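Local coordinates for protein malate dehydrogenase (PDB 3I0P) that probably catalyses the NAD-dependent interconversion of malate and oxaloacetate in the parasitic amoeba Entamoeba histolytica, at residues A32-D37 and N96-M101. Sequence-based numbering, arbitrary orientation.
Sequences ARMVRD and NGTIGM
Met34, on helix 29-45, lays its thioether against Thr98 and Ile99 of helix 93-111, a helix-helix contact in a member of the malate/L-lactate dehydrogenase family. Helix 93-111 links the parallel neighbouring strands 83-87 and 113-121 of the large mixed sheet, a beta-alpha-beta unit, so the contact joins helix 29-45 to the helical connection of that unit. The tight part is apolar. With CG beside its backbone N (chi1 -71°) and the chain fully extended beyond, Met34 carries SD to 4.0 Å from Thr98 CB, close to the methyl CG2 as well. Its terminal CE touches Ile99 CG1 at 3.7 Å, with Thr98 CG2 only slightly farther; Met34 and Ile99 cross at about a right angle, and partly exposed Ile99 also rests on Pro74. Beside this apolar patch the two helices are linked indirectly, by one water that donates to Met34 O and to Thr98 OG1, each at 2.7 Å. Thr98 OG1 is also hydrogen-bonded to His94 O one turn earlier, while Tyr129 and Tyr130 of helix 127-136 touch the threonine side chain. The more solvent-facing side of segment 32-37 is charged: Arg33 pairs with Glu29, and Arg36 NE forms a salt bridge of 2.9 Å to Asp37 OD1. That oxygen lies in the guanidinium plane of Arg36, yet the NE meets it on the anti side, 33° out of the carboxylate plane.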
loop_
_atom_site.group_PDB
_atom_site.type_symbol
_atom_site.label_atom_id
_atom_site.label_comp_id
_atom_site.label_asym_id
_atom_site.label_seq_id
_atom_site.Cartn_x
_atom_site.Cartn_y
_atom_site.Cartn_z
ATOM N N ALA A 32 -8.336 28.847 -9.290
ATOM C CA ALA A 32 -8.782 29.242 -7.950
ATOM C C ALA A 32 -9.841 28.276 -7.434
ATOM O O ALA A 32 -9.819 27.912 -6.265
ATOM C CB ALA A 32 -9.303 30.671 -7.937
ATOM N N ARG A 33 -10.750 27.855 -8.315
ATOM C CA ARG A 33 -11.803 26.910 -7.956
ATOM C C ARG A 33 -11.281 25.513 -7.615
ATOM O O ARG A 33 -11.689 24.927 -6.612
ATOM C CB ARG A 33 -12.882 26.838 -9.040
ATOM C CG ARG A 33 -14.070 27.744 -8.763
ATOM C CD ARG A 33 -15.164 27.573 -9.798
ATOM N NE ARG A 33 -14.726 27.952 -11.136
ATOM C CZ ARG A 33 -14.824 27.179 -12.212
ATOM N NH1 ARG A 33 -15.364 25.962 -12.137
ATOM N NH2 ARG A 33 -14.394 27.636 -13.384
ATOM N N MET A 34 -10.376 24.991 -8.436
ATOM C CA MET A 34 -9.810 23.670 -8.198
ATOM C C MET A 34 -9.073 23.633 -6.861
ATOM O O MET A 34 -9.268 22.718 -6.078
ATOM C CB MET A 34 -8.889 23.246 -9.349
ATOM C CG MET A 34 -9.616 22.919 -10.654
ATOM S SD MET A 34 -8.475 22.364 -11.938
ATOM C CE MET A 34 -9.584 21.927 -13.275
ATOM N N VAL A 35 -8.266 24.661 -6.601
ATOM C CA VAL A 35 -7.450 24.773 -5.390
ATOM C C VAL A 35 -8.279 24.957 -4.126
ATOM O O VAL A 35 -8.010 24.310 -3.109
ATOM C CB VAL A 35 -6.433 25.929 -5.515
ATOM C CG1 VAL A 35 -5.763 26.259 -4.173
ATOM C CG2 VAL A 35 -5.406 25.590 -6.577
ATOM N N ARG A 36 -9.280 25.831 -4.173
ATOM C CA ARG A 36 -10.084 26.065 -2.993
ATOM C C ARG A 36 -10.961 24.852 -2.680
ATOM O O ARG A 36 -11.191 24.559 -1.510
ATOM C CB ARG A 36 -10.888 27.369 -3.105
ATOM C CG ARG A 36 -12.127 27.310 -3.973
ATOM C CD ARG A 36 -13.360 26.947 -3.169
ATOM N NE ARG A 36 -14.490 26.730 -4.066
ATOM C CZ ARG A 36 -15.327 27.684 -4.451
ATOM N NH1 ARG A 36 -15.170 28.920 -4.013
ATOM N NH2 ARG A 36 -16.329 27.408 -5.271
ATOM N N ASP A 37 -11.426 24.144 -3.716
ATOM C CA ASP A 37 -12.211 22.916 -3.524
ATOM C C ASP A 37 -11.416 21.865 -2.752
ATOM O O ASP A 37 -11.930 21.258 -1.812
ATOM C CB ASP A 37 -12.671 22.319 -4.853
ATOM C CG ASP A 37 -13.913 22.995 -5.414
ATOM O OD1 ASP A 37 -14.483 23.905 -4.774
ATOM O OD2 ASP A 37 -14.327 22.591 -6.522
ATOM N N ASN A 96 -2.933 20.391 -11.069
ATOM C CA ASN A 96 -2.373 19.241 -11.776
ATOM C C ASN A 96 -3.089 17.951 -11.355
ATOM O O ASN A 96 -3.485 17.133 -12.202
ATOM C CB ASN A 96 -0.853 19.146 -11.558
ATOM C CG ASN A 96 -0.098 20.384 -12.076
ATOM O OD1 ASN A 96 -0.272 20.801 -13.220
ATOM N ND2 ASN A 96 0.744 20.966 -11.227
ATOM N N GLY A 97 -3.282 17.799 -10.044
ATOM C CA GLY A 97 -3.956 16.639 -9.481
ATOM C C GLY A 97 -5.375 16.427 -9.988
ATOM O O GLY A 97 -5.739 15.311 -10.384
ATOM N N THR A 98 -6.172 17.499 -9.974
ATOM C CA THR A 98 -7.567 17.433 -10.386
ATOM C C THR A 98 -7.650 17.068 -11.855
ATOM O O THR A 98 -8.384 16.160 -12.243
ATOM C CB THR A 98 -8.301 18.758 -10.106
ATOM O OG1 THR A 98 -8.290 19.005 -8.699
ATOM C CG2 THR A 98 -9.741 18.711 -10.587
ATOM N N ILE A 99 -6.877 17.767 -12.669
ATOM C CA ILE A 99 -6.825 17.465 -14.091
ATOM C C ILE A 99 -6.286 16.042 -14.355
ATOM O O ILE A 99 -6.910 15.271 -15.091
ATOM C CB ILE A 99 -6.058 18.554 -14.856
ATOM C CG1 ILE A 99 -6.838 19.871 -14.752
ATOM C CG2 ILE A 99 -5.796 18.123 -16.331
ATOM C CD1 ILE A 99 -6.028 21.105 -15.078
ATOM N N GLY A 100 -5.167 15.695 -13.711
ATOM C CA GLY A 100 -4.553 14.373 -13.844
ATOM C C GLY A 100 -5.476 13.204 -13.536
ATOM O O GLY A 100 -5.548 12.243 -14.309
ATOM N N MET A 101 -6.180 13.279 -12.412
ATOM C CA MET A 101 -7.091 12.215 -12.005
ATOM C C MET A 101 -8.350 12.185 -12.875
ATOM O O MET A 101 -8.764 11.119 -13.328
ATOM C CB MET A 101 -7.438 12.323 -10.508
ATOM C CG MET A 101 -8.458 11.297 -10.016
ATOM S SD MET A 101 -7.994 9.558 -10.229
ATOM C CE MET A 101 -7.080 9.237 -8.723
HETATM O O HOH W 1 -10.178 20.574 -7.540
#